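PDB 5BP8: Ent-copalyl diphosphate synthase from Streptomyces platensis, which belongs to the terpene cyclase family and is a largely helical protein with a region related to the C-terminal domain of squalene-hopene cyclase. Local coordinates for residues D426-W431 / V456-R461; W431-Q436 / P468-R473; D480-H485 / L512-L517. All coordinates share one frame; numbering follows the deposited sequence.

Interaction 1: residues D426-W431 / V456-R461; sequences DRAAAW and VQLLMR
A chi1 of 177° turns CG of Leu458 away from its own N, and CD2 ends on Ala428. Leu459 instead sets CG beside its own backbone N (chi1 -68°), and a chi2 of 171° sends CD1 out along the chain and turns the other branch, CD2, onto Ala429. Two neighbouring leucines of one helix thus use different rotamers to meet two neighbouring alanines of the other. Leu459 CD2 lies 4.1 Å from Ala429 CB and 4.0 Å from Ala429 O. Leu458 CD2 makes a looser pair, 4.3 Å from Ala428 CB, and lies 4.2 Å from Ala428 O. Each methyl rests on a methyl and on the backbone next to it. No hydrogen bond links the segments. The small alanine side chains let the backbones come close: the CA atoms of Ala429 and Leu459 are 6.2 Å apart. Leu459 CD2 also reaches Ala432 CB, at 4.1 Å, one turn further along helix 422-435. Ala410 of helix 402-416 touches Leu458, and Thr406 of the same helix touches Ala428. Trp442, in the loop between the paired helices, packs on Leu459. Such close alanine-leucine packing of consecutive helices fits the alpha/alpha barrel expected for a squalene-hopene cyclase C-terminal domain.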
loop_
_atom_site.group_PDB
_atom_site.type_symbol
_atom_site.label_atom_id
_atom_site.label_comp_id
_atom_site.label_asym_id
_atom_site.label_seq_id
_atom_site.Cartn_x
_atom_site.Cartn_y
_atom_site.Cartn_z
ATOM N N ASP A 426 -7.326 -25.258 8.748
ATOM C CA ASP A 426 -6.261 -26.245 8.824
ATOM C C ASP A 426 -5.472 -26.326 7.513
ATOM O O ASP A 426 -4.273 -26.537 7.542
ATOM C CB ASP A 426 -6.797 -27.649 9.156
ATOM C CG ASP A 426 -7.432 -27.732 10.525
ATOM O OD1 ASP A 426 -7.101 -26.911 11.404
ATOM O OD2 ASP A 426 -8.261 -28.650 10.734
ATOM N N ARG A 427 -6.157 -26.185 6.377
ATOM C CA ARG A 427 -5.494 -26.223 5.072
ATOM C C ARG A 427 -4.556 -25.013 4.914
ATOM O O ARG A 427 -3.504 -25.123 4.295
ATOM C CB ARG A 427 -6.505 -26.179 3.934
ATOM C CG ARG A 427 -7.306 -27.460 3.709
ATOM C CD ARG A 427 -7.739 -27.482 2.251
ATOM N NE ARG A 427 -9.054 -26.893 2.009
ATOM C CZ ARG A 427 -9.382 -26.134 0.957
ATOM N NH1 ARG A 427 -8.477 -25.757 0.036
ATOM N NH2 ARG A 427 -10.634 -25.693 0.855
ATOM N N ALA A 428 -4.970 -23.873 5.457
ATOM C CA ALA A 428 -4.101 -22.668 5.496
ATOM C C ALA A 428 -2.842 -22.899 6.348
ATOM O O ALA A 428 -1.710 -22.533 5.952
ATOM C CB ALA A 428 -4.873 -21.462 5.998
ATOM N N ALA A 429 -3.001 -23.503 7.514
ATOM C CA ALA A 429 -1.854 -23.816 8.377
ATOM C C ALA A 429 -0.919 -24.848 7.721
ATOM O O ALA A 429 0.300 -24.754 7.845
ATOM C CB ALA A 429 -2.323 -24.310 9.750
ATOM N N ALA A 430 -1.491 -25.816 7.010
ATOM C CA ALA A 430 -0.699 -26.760 6.242
ATOM C C ALA A 430 0.140 -26.045 5.165
ATOM O O ALA A 430 1.301 -26.401 4.936
ATOM C CB ALA A 430 -1.590 -27.801 5.601
ATOM N N TRP A 431 -0.483 -25.083 4.489
ATOM C CA TRP A 431 0.198 -24.277 3.473
ATOM C C TRP A 431 1.332 -23.468 4.087
ATOM O O TRP A 431 2.432 -23.353 3.513
ATOM C CB TRP A 431 -0.816 -23.380 2.768
ATOM C CG TRP A 431 -0.236 -22.461 1.758
ATOM C CD1 TRP A 431 0.074 -22.756 0.471
ATOM C CD2 TRP A 431 0.095 -21.083 1.946
ATOM N NE1 TRP A 431 0.562 -21.637 -0.177
ATOM C CE2 TRP A 431 0.605 -20.603 0.711
ATOM C CE3 TRP A 431 0.011 -20.207 3.024
ATOM C CZ2 TRP A 431 1.020 -19.280 0.534
ATOM C CZ3 TRP A 431 0.422 -18.890 2.842
ATOM C CH2 TRP A 431 0.912 -18.445 1.607
ATOM N N VAL A 456 3.606 -16.611 11.652
ATOM C CA VAL A 456 3.727 -16.949 13.073
ATOM C C VAL A 456 2.378 -16.715 13.788
ATOM O O VAL A 456 1.902 -17.591 14.555
ATOM C CB VAL A 456 4.875 -16.176 13.750
ATOM C CG1 VAL A 456 4.788 -16.266 15.263
ATOM C CG2 VAL A 456 6.213 -16.696 13.256
ATOM N N GLN A 457 1.748 -15.576 13.509
ATOM C CA GLN A 457 0.420 -15.279 14.057
ATOM C C GLN A 457 -0.617 -16.310 13.664
ATOM O O GLN A 457 -1.370 -16.779 14.525
ATOM C CB GLN A 457 -0.100 -13.935 13.591
ATOM C CG GLN A 457 0.629 -12.754 14.174
ATOM C CD GLN A 457 -0.030 -11.448 13.788
ATOM O OE1 GLN A 457 -1.254 -11.289 13.931
ATOM N NE2 GLN A 457 0.778 -10.498 13.306
ATOM N N LEU A 458 -0.667 -16.654 12.373
ATOM C CA LEU A 458 -1.603 -17.653 11.874
ATOM C C LEU A 458 -1.439 -18.954 12.636
ATOM O O LEU A 458 -2.428 -19.528 13.123
ATOM C CB LEU A 458 -1.405 -17.901 10.375
ATOM C CG LEU A 458 -2.271 -18.978 9.713
ATOM C CD1 LEU A 458 -3.738 -18.817 10.058
ATOM C CD2 LEU A 458 -2.102 -18.980 8.196
ATOM N N LEU A 459 -0.195 -19.441 12.723
ATOM C CA LEU A 459 0.073 -20.727 13.358
ATOM C C LEU A 459 -0.259 -20.724 14.848
ATOM O O LEU A 459 -0.885 -21.675 15.347
ATOM C CB LEU A 459 1.529 -21.142 13.144
ATOM C CG LEU A 459 1.935 -21.489 11.707
ATOM C CD1 LEU A 459 3.445 -21.668 11.615
ATOM C CD2 LEU A 459 1.231 -22.738 11.205
HETATM N N MSE A 460 0.136 -19.668 15.549
HETATM C CA MSE A 460 -0.119 -19.584 16.998
HETATM C C MSE A 460 -1.580 -19.383 17.308
HETATM O O MSE A 460 -2.144 -20.066 18.206
HETATM C CB MSE A 460 0.760 -18.525 17.649
HETATM C CG MSE A 460 2.245 -18.842 17.576
HETATM SE SE MSE A 460 2.745 -20.469 18.577
HETATM C CE MSE A 460 2.257 -21.972 17.445
ATOM N N ARG A 461 -2.238 -18.481 16.592
ATOM C CA ARG A 461 -3.628 -18.161 16.921
ATOM C C ARG A 461 -4.617 -19.275 16.560
ATOM O O ARG A 461 -5.717 -19.329 17.133
ATOM C CB ARG A 461 -4.052 -16.836 16.314
ATOM C CG ARG A 461 -3.377 -15.625 16.967
ATOM C CD ARG A 461 -3.518 -14.352 16.151
ATOM N NE ARG A 461 -4.896 -13.917 15.937
ATOM C CZ ARG A 461 -5.236 -12.853 15.200
ATOM N NH1 ARG A 461 -4.309 -12.096 14.604
ATOM N NH2 ARG A 461 -6.498 -12.550 15.046
#

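Interaction 2: residues W431-Q436 / P468-R473; sequences WALATQ and PGTVAR. With SO4 (sulfate ion), chain D.
Leu433 of helix 422-435 sets its two methyls against Thr470 and Val471, in the first turn of helix 469-484. Leu433 comes shortly before a QW motif, the glutamine, glycine and tryptophan pattern of squalene-hopene cyclase relatives, here Gln436, Gly440 and Trp442. Leu433 carries the largest share of the contact. It points at the other helix, and both of its methyls lie against both neighbours. CD1 touches Thr470 OG1 at 3.7 Å, and the two side chains cross at about a right angle. CD2 lies over the backbone, 3.9 Å from Thr470 O and 4.3 Å from Val471 CA. Val471 is buried and adds a looser contact, its CG2 4.4 Å from Leu433 CD1. No hydrogen bond joins the segments.

Thr470 works in two directions. Its chi1 of 48° places OG1 between the backbone N and the carbonyl carbon, against Leu433, while CG2, beside the backbone N, touches O1 of a sulfate ion at 3.6 Å. Gln436 OE1 ties the QW motif to the same helix by a hydrogen bond with Ser474 OG. Within the motif, Gln436 NE2 is bonded to Gly440 O. Trp442 NE1 is bonded to Ala432 O and its side chain touches Gln436.

The sulfate probably comes from the crystallisation liquor. Arg473 and Arg477 NH1 both bond it, so the ion probably balances some of their positive charge. The Arg473 chain bends at chi3 (-66°), which turns the guanidinium back over Gly469 O. The sulfate sulfur meets the edge of that group, in its plane. Arg473 NE donates to O3 of the sulfate at 2.8 Å, and Arg473 NH2 donates to O1 at 2.9 Å with an N-H...O angle of 162°.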
loop_
_atom_site.group_PDB
_atom_site.type_symbol
_atom_site.label_atom_id
_atom_site.label_comp_id
_atom_site.label_asym_id
_atom_site.label_seq_id
_atom_site.Cartn_x
_atom_site.Cartn_y
_atom_site.Cartn_z
ATOM N N TRP A 431 -0.483 -25.083 4.489
ATOM C CA TRP A 431 0.198 -24.277 3.473
ATOM C C TRP A 431 1.332 -23.468 4.087
ATOM O O TRP A 431 2.432 -23.353 3.513
ATOM C CB TRP A 431 -0.816 -23.380 2.768
ATOM C CG TRP A 431 -0.236 -22.461 1.758
ATOM C CD1 TRP A 431 0.074 -22.756 0.471
ATOM C CD2 TRP A 431 0.095 -21.083 1.946
ATOM N NE1 TRP A 431 0.562 -21.637 -0.177
ATOM C CE2 TRP A 431 0.605 -20.603 0.711
ATOM C CE3 TRP A 431 0.011 -20.207 3.024
ATOM C CZ2 TRP A 431 1.020 -19.280 0.534
ATOM C CZ3 TRP A 431 0.422 -18.890 2.842
ATOM C CH2 TRP A 431 0.912 -18.445 1.607
ATOM N N ALA A 432 1.087 -22.925 5.267
ATOM C CA ALA A 432 2.136 -22.255 5.995
ATOM C C ALA A 432 3.317 -23.171 6.264
ATOM O O ALA A 432 4.452 -22.797 6.026
ATOM C CB ALA A 432 1.607 -21.645 7.290
ATOM N N LEU A 433 3.079 -24.399 6.730
ATOM C CA LEU A 433 4.196 -25.270 7.051
ATOM C C LEU A 433 4.967 -25.608 5.779
ATOM O O LEU A 433 6.191 -25.700 5.779
ATOM C CB LEU A 433 3.700 -26.570 7.722
ATOM C CG LEU A 433 2.986 -26.427 9.058
ATOM C CD1 LEU A 433 2.493 -27.777 9.550
ATOM C CD2 LEU A 433 3.912 -25.811 10.086
ATOM N N ALA A 434 4.230 -25.794 4.694
ATOM C CA ALA A 434 4.803 -26.233 3.439
ATOM C C ALA A 434 5.632 -25.151 2.762
ATOM O O ALA A 434 6.502 -25.464 1.953
ATOM C CB ALA A 434 3.698 -26.667 2.507
ATOM N N THR A 435 5.343 -23.895 3.068
ATOM C CA THR A 435 6.004 -22.770 2.386
ATOM C C THR A 435 7.102 -22.099 3.196
ATOM O O THR A 435 7.766 -21.172 2.699
ATOM C CB THR A 435 4.978 -21.688 2.008
ATOM O OG1 THR A 435 4.244 -21.282 3.163
ATOM C CG2 THR A 435 4.030 -22.178 0.921
ATOM N N GLN A 436 7.304 -22.543 4.437
ATOM C CA GLN A 436 8.341 -21.950 5.274
ATOM C C GLN A 436 9.730 -22.125 4.652
ATOM O O GLN A 436 10.046 -23.182 4.128
ATOM C CB GLN A 436 8.297 -22.537 6.686
ATOM C CG GLN A 436 9.156 -21.792 7.675
ATOM C CD GLN A 436 8.963 -22.265 9.091
ATOM O OE1 GLN A 436 8.511 -23.398 9.342
ATOM N NE2 GLN A 436 9.265 -21.388 10.036
ATOM N N PRO A 468 -0.556 -30.952 15.481
ATOM C CA PRO A 468 0.720 -31.641 15.541
ATOM C C PRO A 468 1.844 -30.738 16.030
ATOM O O PRO A 468 1.736 -29.495 15.982
ATOM C CB PRO A 468 0.967 -32.086 14.092
ATOM C CG PRO A 468 0.087 -31.237 13.251
ATOM C CD PRO A 468 -1.080 -30.860 14.104
ATOM N N GLY A 469 2.917 -31.381 16.492
ATOM C CA GLY A 469 4.062 -30.694 17.068
ATOM C C GLY A 469 4.773 -29.802 16.069
ATOM O O GLY A 469 5.474 -28.873 16.460
ATOM N N THR A 470 4.607 -30.101 14.781
ATOM C CA THR A 470 5.207 -29.298 13.720
ATOM C C THR A 470 4.799 -27.825 13.795
ATOM O O THR A 470 5.601 -26.951 13.468
ATOM C CB THR A 470 4.835 -29.840 12.333
ATOM O OG1 THR A 470 3.420 -30.078 12.268
ATOM C CG2 THR A 470 5.595 -31.131 12.061
ATOM N N VAL A 471 3.560 -27.580 14.222
ATOM C CA VAL A 471 2.988 -26.246 14.273
ATOM C C VAL A 471 3.801 -25.372 15.214
ATOM O O VAL A 471 4.258 -24.289 14.829
ATOM C CB VAL A 471 1.489 -26.305 14.661
ATOM C CG1 VAL A 471 0.923 -24.929 15.011
ATOM C CG2 VAL A 471 0.687 -26.899 13.512
ATOM N N ALA A 472 4.013 -25.845 16.438
ATOM C CA ALA A 472 4.751 -25.064 17.418
ATOM C C ALA A 472 6.217 -24.879 17.028
ATOM O O ALA A 472 6.759 -23.787 17.205
ATOM C CB ALA A 472 4.617 -25.664 18.815
ATOM N N ARG A 473 6.843 -25.909 16.462
ATOM C CA ARG A 473 8.245 -25.804 16.065
ATOM C C ARG A 473 8.391 -24.818 14.892
ATOM O O ARG A 473 9.341 -24.037 14.841
ATOM C CB ARG A 473 8.835 -27.171 15.697
ATOM C CG ARG A 473 8.902 -28.149 16.877
ATOM C CD ARG A 473 9.697 -29.417 16.584
ATOM N NE ARG A 473 9.069 -30.260 15.564
ATOM C CZ ARG A 473 8.079 -31.132 15.773
ATOM N NH1 ARG A 473 7.570 -31.324 16.989
ATOM N NH2 ARG A 473 7.590 -31.829 14.748
HETATM S S SO4 D . 9.957 -30.314 12.060
HETATM O O1 SO4 D . 9.178 -31.538 12.387
HETATM O O2 SO4 D . 9.628 -29.888 10.681
HETATM O O3 SO4 D . 9.608 -29.261 13.037
HETATM O O4 SO4 D . 11.412 -30.595 12.130
#

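Interaction 3: residues D480-H485 / L512-L517; sequences DALLAH and LAALAL
Leu515 points at helix 469-484 and pushes its CD2 methyl against two consecutive leucines. That methyl sits 3.9 Å from Leu482 CB and 4.0 Å from Leu483 CG. Leu515 crosses both side chains obliquely, so one branch tip meets the base of the first and the branch point of the second. Its other methyl, CD1, touches Leu483 CD2 at 4.1 Å. Leu482 passes Leu515 and ends on the Ala514 methyl. It has CG beside the backbone N (chi1 -66°) and an extended chi2 (173°), which takes CD1 to Ala514 CB at 3.8 Å. This tip is shared, since Leu482 CD1 also lies 4.1 Å from Leu515 CD2.

These are successive helices of one helical lobe, consistent with an alpha/alpha barrel as in squalene-hopene cyclase relatives. The axes of 480-484 and 512-517 run closer to antiparallel than to parallel, at 127°, and approach to 10.5 Å. The packing is wholly apolar between the segments. Leu482 and Leu515 are buried, whereas Leu483 lies at the exposed margin. Helix 7-20, from the start of the chain, packs here too: Arg8 touches both Leu483 and Leu515. Helix 449-461 also packs here: Thr452 touches Leu482, and Val456 touches Ala514. A polar tie lies just outside the contact, where Arg511 NH2 is hydrogen-bonded to Leu482 O, near the C-terminal end of its helix.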
loop_
_atom_site.group_PDB
_atom_site.type_symbol
_atom_site.label_atom_id
_atom_site.label_comp_id
_atom_site.label_asym_id
_atom_site.label_seq_id
_atom_site.Cartn_x
_atom_site.Cartn_y
_atom_site.Cartn_z
ATOM N N ASP A 480 12.478 -17.186 15.790
ATOM C CA ASP A 480 13.931 -17.121 15.688
ATOM C C ASP A 480 14.365 -16.224 14.531
ATOM O O ASP A 480 15.246 -15.393 14.690
ATOM C CB ASP A 480 14.517 -18.516 15.473
ATOM C CG ASP A 480 14.430 -19.388 16.709
ATOM O OD1 ASP A 480 14.198 -18.863 17.826
ATOM O OD2 ASP A 480 14.576 -20.608 16.544
ATOM N N ALA A 481 13.734 -16.382 13.369
ATOM C CA ALA A 481 14.049 -15.520 12.238
ATOM C C ALA A 481 13.785 -14.042 12.534
ATOM O O ALA A 481 14.571 -13.158 12.148
ATOM C CB ALA A 481 13.298 -15.965 10.983
ATOM N N LEU A 482 12.673 -13.757 13.202
ATOM C CA LEU A 482 12.328 -12.385 13.538
ATOM C C LEU A 482 13.323 -11.756 14.510
ATOM O O LEU A 482 13.656 -10.565 14.396
ATOM C CB LEU A 482 10.907 -12.313 14.114
ATOM C CG LEU A 482 9.763 -12.655 13.152
ATOM C CD1 LEU A 482 8.444 -12.698 13.915
ATOM C CD2 LEU A 482 9.676 -11.639 12.010
ATOM N N LEU A 483 13.782 -12.557 15.471
ATOM C CA LEU A 483 14.767 -12.114 16.446
ATOM C C LEU A 483 16.150 -11.941 15.829
ATOM O O LEU A 483 16.922 -11.125 16.293
ATOM C CB LEU A 483 14.852 -13.113 17.609
ATOM C CG LEU A 483 13.608 -13.136 18.494
ATOM C CD1 LEU A 483 13.585 -14.349 19.405
ATOM C CD2 LEU A 483 13.481 -11.843 19.287
ATOM N N ALA A 484 16.454 -12.714 14.796
ATOM C CA ALA A 484 17.778 -12.689 14.196
ATOM C C ALA A 484 18.034 -11.427 13.381
ATOM O O ALA A 484 19.184 -11.008 13.226
ATOM C CB ALA A 484 17.979 -13.918 13.321
ATOM N N HIS A 485 16.969 -10.817 12.851
ATOM C CA HIS A 485 17.130 -9.681 11.982
ATOM C C HIS A 485 15.857 -8.854 11.967
ATOM O O HIS A 485 14.776 -9.389 11.727
ATOM C CB HIS A 485 17.448 -10.140 10.561
ATOM C CG HIS A 485 17.774 -9.023 9.635
ATOM N ND1 HIS A 485 16.886 -8.554 8.691
ATOM C CD2 HIS A 485 18.866 -8.237 9.543
ATOM C CE1 HIS A 485 17.433 -7.547 8.038
ATOM N NE2 HIS A 485 18.639 -7.341 8.532
ATOM N N LEU A 512 5.600 -7.471 16.508
ATOM C CA LEU A 512 5.413 -7.512 17.972
ATOM C C LEU A 512 4.371 -8.566 18.367
ATOM O O LEU A 512 4.617 -9.387 19.267
ATOM C CB LEU A 512 5.065 -6.133 18.501
ATOM C CG LEU A 512 4.744 -6.043 20.011
ATOM C CD1 LEU A 512 5.900 -6.549 20.844
ATOM C CD2 LEU A 512 4.396 -4.625 20.412
ATOM N N ALA A 513 3.235 -8.561 17.676
ATOM C CA ALA A 513 2.185 -9.564 17.888
ATOM C C ALA A 513 2.687 -10.996 17.724
ATOM O O ALA A 513 2.423 -11.861 18.575
ATOM C CB ALA A 513 1.011 -9.300 16.965
ATOM N N ALA A 514 3.408 -11.261 16.631
ATOM C CA ALA A 514 4.015 -12.560 16.385
ATOM C C ALA A 514 4.934 -13.014 17.520
ATOM O O ALA A 514 4.814 -14.133 18.006
ATOM C CB ALA A 514 4.787 -12.548 15.077
ATOM N N LEU A 515 5.830 -12.136 17.946
ATOM C CA LEU A 515 6.794 -12.474 18.970
ATOM C C LEU A 515 6.112 -12.689 20.328
ATOM O O LEU A 515 6.535 -13.561 21.081
ATOM C CB LEU A 515 7.896 -11.409 19.071
ATOM C CG LEU A 515 8.924 -11.372 17.926
ATOM C CD1 LEU A 515 9.908 -10.253 18.173
ATOM C CD2 LEU A 515 9.686 -12.668 17.794
ATOM N N ALA A 516 5.055 -11.936 20.606
ATOM C CA ALA A 516 4.293 -12.116 21.844
ATOM C C ALA A 516 3.559 -13.452 21.840
ATOM O O ALA A 516 3.569 -14.176 22.844
ATOM C CB ALA A 516 3.307 -10.978 22.034
ATOM N N LEU A 517 2.917 -13.768 20.723
ATOM C CA LEU A 517 2.181 -15.024 20.578
ATOM C C LEU A 517 3.104 -16.233 20.553
ATOM O O LEU A 517 2.760 -17.285 21.092
ATOM C CB LEU A 517 1.303 -14.986 19.325
ATOM C CG LEU A 517 0.146 -13.987 19.385
ATOM C CD1 LEU A 517 -0.387 -13.659 18.002
ATOM C CD2 LEU A 517 -0.980 -14.504 20.272
#

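Interactions 1 and 2 lie side by side, with centres about 7 Å apart, and both use helix 422-435. The centre of interaction 3 is about 16 Å from the centres of both. It shares helix 469-484 with interaction 2 and joins that helix to helix 504-518. Interactions 1 and 3 are buried and purely apolar across the segments. Interaction 2 is only partly buried, and a charged arginine beside it holds a sulfate. Helix 449-461 bridges the set: Val456 CG1 meets Ala514 O at 3.5 Å, and Leu459 O meets Val471 CG1 at 3.7 Å. Leucine methyls meet alanines in interaction 1, mainly other leucines in interaction 3, and Thr470 and Val471 in interaction 2.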